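Local structure of adenosine deaminase (4GXW) at residues P290-P298 and Q330-G338. The protein is a zinc-binding amidohydrolase of the adenosine and AMP deaminase family that probably removes the amino group of a purine such as adenine or adenosine by hydrolysis. Numbering follows the deposited sequence.
Sequences PGLGLKIHP and QFMLNGIDG
Lys295 NZ and Asp337 OD2 meet at 2.8 Å in a salt bridge that ties a strand of the TIM-barrel fold to helix 325-338. The lysine chain runs extended beyond CG and crosses the aspartate side chain at about a right angle, and its ammonium group meets OD2 from above the carboxylate plane, 40° out of it. The other oxygen, OD1, pairs with Arg350 of helix 343-371; Asp337 is shared by two positive charges, which would tend to keep it ionised. On the way, the lysine's aliphatic part passes over one face of the Asn334 amide, with Lys295 CD 3.6 Å from Asn334 OD1.

Asn334 takes hold of the strand itself: its ND2 donates to Ile296 O over 2.9 Å, nearly straight at 168° and within the plane of the amide. Ile296 and Phe331 lie side by side and point the same way, with Ile296 CG1 3.5 Å from Phe331 CE1; a chi1 of 73°, which sets CG1 between the backbone N and the carbonyl carbon, directs that branch to the ring. Pro290 CG reaches the edge of the same ring, while Met317 and Trp314 of helix 310-319 add to this apolar cluster.

Strand 295-298 pairs in parallel with strand 261-264. At His297, whose side chain lies about 6 Å from that of the zinc ligand His35, the helix backbone comes close: Gly335 CA covers one ring face, 3.4 Å from His297 CD2. Phe331 O lies at the edge of the imidazole, in its plane, 3.4 Å from His297 CD2.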
ATOM      1  N   PRO A 290     -16.263  -7.353  -0.628  1.00 10.52           N
ATOM      2  CA  PRO A 290     -16.548  -8.308   0.454  1.00 10.20           C
ATOM      3  C   PRO A 290     -17.856  -9.087   0.247  1.00 11.68           C
ATOM      4  O   PRO A 290     -17.922 -10.278   0.567  1.00 11.62           O
ATOM      5  CB  PRO A 290     -16.610  -7.409   1.705  1.00  9.83           C
ATOM      6  CG  PRO A 290     -15.705  -6.251   1.364  1.00  9.74           C
ATOM      7  CD  PRO A 290     -16.001  -5.998  -0.102  1.00 10.39           C
ATOM      8  N   GLY A 291     -18.882  -8.433  -0.302  1.00 10.96           N
ATOM      9  CA  GLY A 291     -20.147  -9.096  -0.586  1.00 11.71           C
ATOM     10  C   GLY A 291     -20.023 -10.179  -1.648  1.00 12.03           C
ATOM     11  O   GLY A 291     -20.888 -11.047  -1.762  1.00 15.56           O
ATOM     12  N   LEU A 292     -18.953 -10.119  -2.434  1.00 12.17           N
ATOM     13  CA  LEU A 292     -18.653 -11.141  -3.426  1.00 14.50           C
ATOM     14  C   LEU A 292     -17.761 -12.244  -2.834  1.00 16.53           C
ATOM     15  O   LEU A 292     -17.281 -13.125  -3.558  1.00 15.34           O
ATOM     16  CB  LEU A 292     -18.003 -10.501  -4.656  1.00 16.02           C
ATOM     17  CG  LEU A 292     -18.980  -9.827  -5.622  1.00 14.79           C
ATOM     18  CD1 LEU A 292     -18.257  -8.883  -6.573  1.00 17.23           C
ATOM     19  CD2 LEU A 292     -19.741 -10.896  -6.401  1.00 20.88           C
ATOM     20  N   GLY A 293     -17.549 -12.185  -1.523  1.00 13.59           N
ATOM     21  CA  GLY A 293     -16.809 -13.212  -0.807  1.00 13.96           C
ATOM     22  C   GLY A 293     -15.315 -12.965  -0.703  1.00 11.25           C
ATOM     23  O   GLY A 293     -14.594 -13.774  -0.118  1.00 13.99           O
ATOM     24  N   LEU A 294     -14.841 -11.852  -1.257  1.00 10.21           N
ATOM     25  CA  LEU A 294     -13.409 -11.579  -1.307  1.00 10.12           C
ATOM     26  C   LEU A 294     -12.903 -10.986  -0.005  1.00 10.76           C
ATOM     27  O   LEU A 294     -13.599 -10.195   0.637  1.00 11.49           O
ATOM     28  CB  LEU A 294     -13.087 -10.625  -2.459  1.00 11.30           C
ATOM     29  CG  LEU A 294     -13.586 -11.072  -3.832  1.00 11.79           C
ATOM     30  CD1 LEU A 294     -13.302  -9.995  -4.865  1.00 13.66           C
ATOM     31  CD2 LEU A 294     -12.933 -12.386  -4.245  1.00 14.14           C
ATOM     32  N   LYS A 295     -11.691 -11.376   0.379  1.00 10.14           N
ATOM     33  CA  LYS A 295     -10.996 -10.804   1.529  1.00  8.96           C
ATOM     34  C   LYS A 295     -10.249  -9.558   1.107  1.00  9.00           C
ATOM     35  O   LYS A 295      -9.297  -9.651   0.328  1.00 10.83           O
ATOM     36  CB  LYS A 295      -9.986 -11.812   2.092  1.00  9.30           C
ATOM     37  CG  LYS A 295     -10.597 -13.037   2.742  1.00 12.70           C
ATOM     38  CD  LYS A 295      -9.521 -13.865   3.449  1.00 16.08           C
ATOM     39  CE  LYS A 295     -10.119 -15.011   4.253  1.00 24.37           C
ATOM     40  NZ  LYS A 295      -9.084 -15.685   5.093  1.00 27.66           N
ATOM     41  N   ILE A 296     -10.667  -8.401   1.603  1.00  8.80           N
ATOM     42  CA  ILE A 296      -9.964  -7.162   1.318  1.00  7.85           C
ATOM     43  C   ILE A 296      -9.289  -6.608   2.567  1.00  8.53           C
ATOM     44  O   ILE A 296      -9.637  -6.976   3.695  1.00  8.08           O
ATOM     45  CB  ILE A 296     -10.867  -6.082   0.660  1.00  8.17           C
ATOM     46  CG1 ILE A 296     -11.859  -5.492   1.673  1.00  9.68           C
ATOM     47  CG2 ILE A 296     -11.577  -6.655  -0.569  1.00  9.79           C
ATOM     48  CD1 ILE A 296     -12.723  -4.361   1.099  1.00  9.42           C
ATOM     49  N   HIS A 297      -8.349  -5.698   2.350  1.00  7.66           N
ATOM     50  CA  HIS A 297      -7.590  -5.081   3.426  1.00  8.19           C
ATOM     51  C   HIS A 297      -7.209  -3.681   2.978  1.00  7.58           C
ATOM     52  O   HIS A 297      -6.562  -3.529   1.949  1.00  7.87           O
ATOM     53  CB  HIS A 297      -6.338  -5.904   3.727  1.00  7.85           C
ATOM     54  CG  HIS A 297      -5.454  -5.277   4.755  1.00  7.86           C
ATOM     55  ND1 HIS A 297      -4.303  -4.596   4.426  1.00  8.68           N
ATOM     56  CD2 HIS A 297      -5.569  -5.208   6.103  1.00  8.08           C
ATOM     57  CE1 HIS A 297      -3.741  -4.137   5.532  1.00  8.44           C
ATOM     58  NE2 HIS A 297      -4.491  -4.489   6.562  1.00  8.20           N
ATOM     59  N   PRO A 298      -7.621  -2.654   3.736  1.00  7.56           N
ATOM     60  CA  PRO A 298      -7.401  -1.266   3.306  1.00  8.07           C
ATOM     61  C   PRO A 298      -6.004  -0.742   3.646  1.00  7.31           C
ATOM     62  O   PRO A 298      -5.428  -1.133   4.668  1.00  7.85           O
ATOM     63  CB  PRO A 298      -8.454  -0.498   4.095  1.00  9.28           C
ATOM     64  CG  PRO A 298      -8.556  -1.275   5.372  1.00  8.10           C
ATOM     65  CD  PRO A 298      -8.408  -2.720   4.979  1.00  8.20           C
ATOM     66  N   GLN A 330     -13.043  -8.055  10.429  1.00  9.85           N
ATOM     67  CA  GLN A 330     -12.679  -9.004   9.387  1.00 10.58           C
ATOM     68  C   GLN A 330     -11.533  -8.482   8.522  1.00 10.17           C
ATOM     69  O   GLN A 330     -10.633  -9.240   8.174  1.00  9.44           O
ATOM     70  CB  GLN A 330     -13.890  -9.388   8.535  1.00 10.81           C
ATOM     71  CG  GLN A 330     -14.918 -10.209   9.295  1.00 16.94           C
ATOM     72  CD  GLN A 330     -14.291 -11.381  10.031  1.00 20.24           C
ATOM     73  OE1 GLN A 330     -13.581 -12.192   9.437  1.00 20.50           O
ATOM     74  NE2 GLN A 330     -14.542 -11.467  11.340  1.00 18.69           N
ATOM     75  N   PHE A 331     -11.555  -7.194   8.182  1.00  8.76           N
ATOM     76  CA  PHE A 331     -10.457  -6.628   7.402  1.00  8.56           C
ATOM     77  C   PHE A 331      -9.123  -6.738   8.153  1.00  8.19           C
ATOM     78  O   PHE A 331      -8.088  -6.990   7.540  1.00  8.49           O
ATOM     79  CB  PHE A 331     -10.696  -5.154   7.056  1.00  8.75           C
ATOM     80  CG  PHE A 331     -11.917  -4.890   6.216  1.00  8.50           C
ATOM     81  CD1 PHE A 331     -12.522  -5.883   5.451  1.00 10.14           C
ATOM     82  CD2 PHE A 331     -12.468  -3.621   6.210  1.00  8.63           C
ATOM     83  CE1 PHE A 331     -13.642  -5.601   4.683  1.00 10.34           C
ATOM     84  CE2 PHE A 331     -13.590  -3.336   5.453  1.00 10.19           C
ATOM     85  CZ  PHE A 331     -14.185  -4.328   4.696  1.00 11.15           C
ATOM     86  N   MET A 332      -9.154  -6.520   9.464  1.00  9.01           N
ATOM     87  CA  MET A 332      -7.972  -6.703  10.303  1.00 10.01           C
ATOM     88  C   MET A 332      -7.455  -8.140  10.212  1.00 10.25           C
ATOM     89  O   MET A 332      -6.257  -8.375  10.011  1.00 10.98           O
ATOM     90  CB  MET A 332      -8.284  -6.355  11.765  1.00  9.12           C
ATOM     91  CG  MET A 332      -7.080  -6.548  12.677  1.00  8.67           C
ATOM     92  SD  MET A 332      -7.453  -6.298  14.421  1.00 10.46           S
ATOM     93  CE  MET A 332      -8.398  -7.770  14.776  1.00 11.63           C
ATOM     94  N   LEU A 333      -8.363  -9.099  10.333  1.00  9.70           N
ATOM     95  CA  LEU A 333      -7.986 -10.500  10.213  1.00 10.16           C
ATOM     96  C   LEU A 333      -7.460 -10.833   8.815  1.00 10.27           C
ATOM     97  O   LEU A 333      -6.519 -11.620   8.674  1.00 10.73           O
ATOM     98  CB  LEU A 333      -9.158 -11.404  10.606  1.00 10.77           C
ATOM     99  CG  LEU A 333      -9.595 -11.278  12.073  1.00 13.65           C
ATOM    100  CD1 LEU A 333     -10.885 -12.035  12.303  1.00 14.16           C
ATOM    101  CD2 LEU A 333      -8.496 -11.784  13.001  1.00 14.73           C
ATOM    102  N   ASN A 334      -8.045 -10.216   7.786  1.00  9.01           N
ATOM    103  CA  ASN A 334      -7.557 -10.392   6.418  1.00  9.36           C
ATOM    104  C   ASN A 334      -6.116  -9.923   6.254  1.00 10.67           C
ATOM    105  O   ASN A 334      -5.321 -10.545   5.546  1.00  8.99           O
ATOM    106  CB  ASN A 334      -8.452  -9.659   5.414  1.00 10.09           C
ATOM    107  CG  ASN A 334      -9.873 -10.194   5.384  1.00  9.03           C
ATOM    108  OD1 ASN A 334     -10.156 -11.310   5.852  1.00 10.25           O
ATOM    109  ND2 ASN A 334     -10.776  -9.403   4.809  1.00  9.70           N
ATOM    110  N   GLY A 335      -5.786  -8.798   6.875  1.00  8.39           N
ATOM    111  CA  GLY A 335      -4.417  -8.306   6.863  1.00 10.05           C
ATOM    112  C   GLY A 335      -3.431  -9.281   7.492  1.00  8.58           C
ATOM    113  O   GLY A 335      -2.311  -9.452   6.994  1.00  9.48           O
ATOM    114  N   ILE A 336      -3.840  -9.924   8.580  1.00  9.51           N
ATOM    115  CA  ILE A 336      -3.016 -10.946   9.208  1.00 11.73           C
ATOM    116  C   ILE A 336      -2.825 -12.131   8.250  1.00  9.93           C
ATOM    117  O   ILE A 336      -1.700 -12.597   8.035  1.00 10.18           O
ATOM    118  CB  ILE A 336      -3.629 -11.423  10.536  1.00  9.41           C
ATOM    119  CG1 ILE A 336      -3.531 -10.308  11.582  1.00 11.48           C
ATOM    120  CG2 ILE A 336      -2.908 -12.673  11.025  1.00 11.59           C
ATOM    121  CD1 ILE A 336      -4.438 -10.496  12.788  1.00 12.85           C
ATOM    122  N   ASP A 337      -3.921 -12.599   7.658  1.00 10.14           N
ATOM    123  CA  ASP A 337      -3.846 -13.709   6.706  1.00 11.18           C
ATOM    124  C   ASP A 337      -2.957 -13.390   5.512  1.00 11.31           C
ATOM    125  O   ASP A 337      -2.229 -14.249   5.035  1.00 10.88           O
ATOM    126  CB  ASP A 337      -5.239 -14.078   6.179  1.00 14.92           C
ATOM    127  CG  ASP A 337      -6.137 -14.662   7.243  1.00 21.29           C
ATOM    128  OD1 ASP A 337      -5.619 -15.176   8.256  1.00 23.32           O
ATOM    129  OD2 ASP A 337      -7.372 -14.619   7.055  1.00 19.70           O
ATOM    130  N   GLY A 338      -3.020 -12.157   5.033  1.00  8.71           N
ATOM    131  CA  GLY A 338      -2.275 -11.785   3.844  1.00 10.20           C
ATOM    132  C   GLY A 338      -0.806 -11.464   4.064  1.00  8.98           C
ATOM    133  O   GLY A 338      -0.040 -11.437   3.108  1.00  9.70           O
TER